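Local coordinates for protein 6-carboxyhexanoate--CoA ligase (Aquifex aeolicus, PDB 5TVA) that belongs to the 6-carboxyhexanoate--CoA ligase (BioW) family and holds coenzyme A and adenosine monophosphate in its pockets, at residues A[146-151]-A[156-161]. Residues are numbered along the deposited sequence; the frame is centred on the assembly and turned at random.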
ATOM      1  N   LYS A 146      -9.318  -1.279 -18.003  1.00 43.85           N
ATOM      2  CA  LYS A 146      -8.334  -1.960 -18.840  1.00 45.94           C
ATOM      3  C   LYS A 146      -7.304  -2.693 -17.992  1.00 47.12           C
ATOM      4  O   LYS A 146      -6.999  -3.868 -18.239  1.00 41.79           O
ATOM      5  CB  LYS A 146      -7.650  -0.955 -19.764  1.00 47.42           C
ATOM      6  CG  LYS A 146      -6.637  -1.575 -20.702  1.00 49.47           C
ATOM      7  CD  LYS A 146      -6.093  -0.537 -21.652  1.00 52.96           C
ATOM      8  CE  LYS A 146      -5.103  -1.145 -22.642  1.00 65.13           C
ATOM      9  NZ  LYS A 146      -4.364  -0.082 -23.393  1.00 67.33           N
ATOM     10  N   VAL A 147      -6.764  -2.012 -16.976  1.00 38.06           N
ATOM     11  CA  VAL A 147      -5.698  -2.590 -16.157  1.00 37.32           C
ATOM     12  C   VAL A 147      -6.211  -3.804 -15.390  1.00 35.59           C
ATOM     13  O   VAL A 147      -5.535  -4.839 -15.300  1.00 36.01           O
ATOM     14  CB  VAL A 147      -5.113  -1.517 -15.208  1.00 37.54           C
ATOM     15  CG1 VAL A 147      -4.130  -2.143 -14.233  1.00 35.51           C
ATOM     16  CG2 VAL A 147      -4.417  -0.418 -16.009  1.00 34.64           C
ATOM     17  N   THR A 148      -7.401  -3.690 -14.808  1.00 36.47           N
ATOM     18  CA  THR A 148      -7.966  -4.818 -14.071  1.00 39.00           C
ATOM     19  C   THR A 148      -8.155  -6.045 -14.963  1.00 35.77           C
ATOM     20  O   THR A 148      -7.824  -7.164 -14.559  1.00 34.80           O
ATOM     21  CB  THR A 148      -9.294  -4.406 -13.440  1.00 38.76           C
ATOM     22  OG1 THR A 148      -9.044  -3.352 -12.516  1.00 36.49           O
ATOM     23  CG2 THR A 148      -9.949  -5.584 -12.714  1.00 35.07           C
ATOM     24  N   GLU A 149      -8.676  -5.868 -16.180  1.00 36.08           N
ATOM     25  CA  GLU A 149      -8.900  -7.055 -17.004  1.00 41.05           C
ATOM     26  C   GLU A 149      -7.571  -7.689 -17.390  1.00 45.21           C
ATOM     27  O   GLU A 149      -7.408  -8.917 -17.302  1.00 40.50           O
ATOM     28  CB  GLU A 149      -9.735  -6.730 -18.253  1.00 39.02           C
ATOM     29  CG  GLU A 149     -10.170  -8.029 -19.043  1.00 46.63           C
ATOM     30  CD  GLU A 149     -11.104  -7.750 -20.246  1.00 50.76           C
ATOM     31  OE1 GLU A 149     -12.272  -7.341 -20.054  1.00 49.28           O
ATOM     32  OE2 GLU A 149     -10.656  -7.910 -21.402  1.00 55.01           O
ATOM     33  N   LYS A 150      -6.602  -6.862 -17.784  1.00 37.96           N
ATOM     34  CA  LYS A 150      -5.297  -7.381 -18.173  1.00 39.51           C
ATOM     35  C   LYS A 150      -4.650  -8.147 -17.033  1.00 41.20           C
ATOM     36  O   LYS A 150      -4.244  -9.303 -17.203  1.00 50.28           O
ATOM     37  CB  LYS A 150      -4.390  -6.240 -18.638  1.00 47.29           C
ATOM     38  CG  LYS A 150      -3.022  -6.686 -19.133  1.00 53.08           C
ATOM     39  CD  LYS A 150      -2.528  -5.748 -20.229  1.00 59.68           C
ATOM     40  CE  LYS A 150      -1.375  -6.352 -21.023  1.00 64.53           C
ATOM     41  NZ  LYS A 150      -0.134  -6.539 -20.210  1.00 67.15           N
ATOM     42  N   LEU A 151      -4.555  -7.534 -15.853  1.00 42.15           N
ATOM     43  CA  LEU A 151      -3.862  -8.219 -14.767  1.00 42.50           C
ATOM     44  C   LEU A 151      -4.603  -9.467 -14.314  1.00 40.13           C
ATOM     45  O   LEU A 151      -3.960 -10.458 -13.940  1.00 39.06           O
ATOM     46  CB  LEU A 151      -3.626  -7.278 -13.593  1.00 43.81           C
ATOM     47  CG  LEU A 151      -2.782  -6.063 -13.997  1.00 44.03           C
ATOM     48  CD1 LEU A 151      -2.540  -5.146 -12.816  1.00 41.22           C
ATOM     49  CD2 LEU A 151      -1.466  -6.513 -14.627  1.00 46.16           C
ATOM     50  N   TYR A 156      -3.137 -12.347 -11.814  1.00 36.33           N
ATOM     51  CA  TYR A 156      -3.096 -11.570 -10.583  1.00 40.63           C
ATOM     52  C   TYR A 156      -4.510 -11.302 -10.055  1.00 40.07           C
ATOM     53  O   TYR A 156      -5.474 -11.182 -10.820  1.00 38.59           O
ATOM     54  CB  TYR A 156      -2.326 -10.271 -10.827  1.00 38.88           C
ATOM     55  CG  TYR A 156      -0.920 -10.536 -11.321  1.00 36.62           C
ATOM     56  CD1 TYR A 156       0.021 -11.116 -10.486  1.00 38.87           C
ATOM     57  CD2 TYR A 156      -0.532 -10.212 -12.620  1.00 37.55           C
ATOM     58  CE1 TYR A 156       1.319 -11.365 -10.928  1.00 43.13           C
ATOM     59  CE2 TYR A 156       0.767 -10.459 -13.073  1.00 36.27           C
ATOM     60  CZ  TYR A 156       1.684 -11.035 -12.214  1.00 40.71           C
ATOM     61  OH  TYR A 156       2.977 -11.281 -12.626  1.00 49.82           O
ATOM     62  N   THR A 157      -4.626 -11.237  -8.728  1.00 36.40           N
ATOM     63  CA  THR A 157      -5.893 -10.983  -8.049  1.00 40.84           C
ATOM     64  C   THR A 157      -6.218  -9.480  -7.979  1.00 39.94           C
ATOM     65  O   THR A 157      -5.383  -8.611  -8.266  1.00 35.99           O
ATOM     66  CB  THR A 157      -5.845 -11.556  -6.641  1.00 40.61           C
ATOM     67  OG1 THR A 157      -4.959 -10.753  -5.858  1.00 40.78           O
ATOM     68  CG2 THR A 157      -5.315 -13.006  -6.686  1.00 39.29           C
ATOM     69  N   LEU A 158      -7.460  -9.181  -7.577  1.00 34.43           N
ATOM     70  CA  LEU A 158      -7.870  -7.788  -7.401  1.00 39.38           C
ATOM     71  C   LEU A 158      -7.068  -7.096  -6.299  1.00 37.49           C
ATOM     72  O   LEU A 158      -6.835  -5.885  -6.373  1.00 35.27           O
ATOM     73  CB  LEU A 158      -9.374  -7.703  -7.102  1.00 33.39           C
ATOM     74  CG  LEU A 158     -10.326  -8.010  -8.269  1.00 36.13           C
ATOM     75  CD1 LEU A 158     -11.793  -7.837  -7.864  1.00 35.55           C
ATOM     76  CD2 LEU A 158      -9.996  -7.129  -9.474  1.00 34.28           C
ATOM     77  N   ARG A 159      -6.633  -7.834  -5.276  1.00 38.02           N
ATOM     78  CA  ARG A 159      -5.756  -7.224  -4.280  1.00 41.43           C
ATOM     79  C   ARG A 159      -4.426  -6.826  -4.900  1.00 43.15           C
ATOM     80  O   ARG A 159      -3.869  -5.765  -4.575  1.00 41.15           O
ATOM     81  CB  ARG A 159      -5.547  -8.165  -3.099  1.00 41.11           C
ATOM     82  CG  ARG A 159      -6.846  -8.562  -2.477  1.00 49.20           C
ATOM     83  CD  ARG A 159      -6.680  -9.017  -1.056  1.00 61.28           C
ATOM     84  NE  ARG A 159      -6.378  -7.894  -0.181  1.00 71.56           N
ATOM     85  CZ  ARG A 159      -6.893  -7.742   1.036  1.00 75.10           C
ATOM     86  NH1 ARG A 159      -7.763  -8.642   1.496  1.00 72.56           N
ATOM     87  NH2 ARG A 159      -6.554  -6.688   1.775  1.00 68.78           N
ATOM     88  N   THR A 160      -3.919  -7.645  -5.824  1.00 37.70           N
ATOM     89  CA  THR A 160      -2.712  -7.268  -6.544  1.00 40.79           C
ATOM     90  C   THR A 160      -2.930  -5.989  -7.337  1.00 40.82           C
ATOM     91  O   THR A 160      -2.097  -5.072  -7.308  1.00 42.27           O
ATOM     92  CB  THR A 160      -2.264  -8.407  -7.459  1.00 40.57           C
ATOM     93  OG1 THR A 160      -1.992  -9.546  -6.650  1.00 42.93           O
ATOM     94  CG2 THR A 160      -0.995  -8.014  -8.205  1.00 41.43           C
ATOM     95  N   VAL A 161      -4.055  -5.907  -8.049  1.00 35.68           N
ATOM     96  CA  VAL A 161      -4.350  -4.704  -8.825  1.00 34.89           C
ATOM     97  C   VAL A 161      -4.280  -3.470  -7.937  1.00 38.43           C
ATOM     98  O   VAL A 161      -3.666  -2.461  -8.304  1.00 39.85           O
ATOM     99  CB  VAL A 161      -5.721  -4.842  -9.515  1.00 39.08           C
ATOM    100  CG1 VAL A 161      -6.114  -3.547 -10.207  1.00 31.88           C
ATOM    101  CG2 VAL A 161      -5.694  -6.020 -10.518  1.00 30.92           C
TER
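Leu-151 O accepts a hydrogen bond from Tyr-156 N at 3.0 Å across the turn between helices 144-153 and 158-173, and the chain closes to 5.4 Å between the CA atoms of these two residues. The unit is a helical hairpin: two consecutive helices, roughly antiparallel, that pack side by side after a short link. The bond is moderately bent, with 150° at the hydrogen, and the donor sits 27° off the carbonyl plane. The same oxygen also lies 3.5 Å from Tyr-156 CB and obliquely to the ring.

Val-161, on the second helix, presents its two methyls to different residues. CG2 packs on Leu-151 at CB, 3.9 Å away, and almost as near to CD1; CG1 meets OG1 of Thr-148, one turn back from Leu-151 on the first helix, the two side chains crossing at about a right angle. That hydroxyl is also hydrogen-bonded to Arg-144 O one turn earlier, so its strongest polar partner lies in its own helix, while the oxygen also touches a Val-161 methyl. Both Leu-151 and Val-161 are buried, which marks this as the inner side of the hairpin.

The second helix starts cleanly: Thr-157 is its N-cap, and its OG1 receives the Thr-160 N-H at 3.3 Å with a nearly straight 160° bond. Beyond it, Arg-159, a residue of the adenosine monophosphate pocket, stays clear of the first helix and makes a cation-pi contact with Tyr-187. At the more open margin, Thr-148 CG2, which lies anti to the backbone N, touches Leu-158 CD2 at 3.6 Å, methyl against methyl.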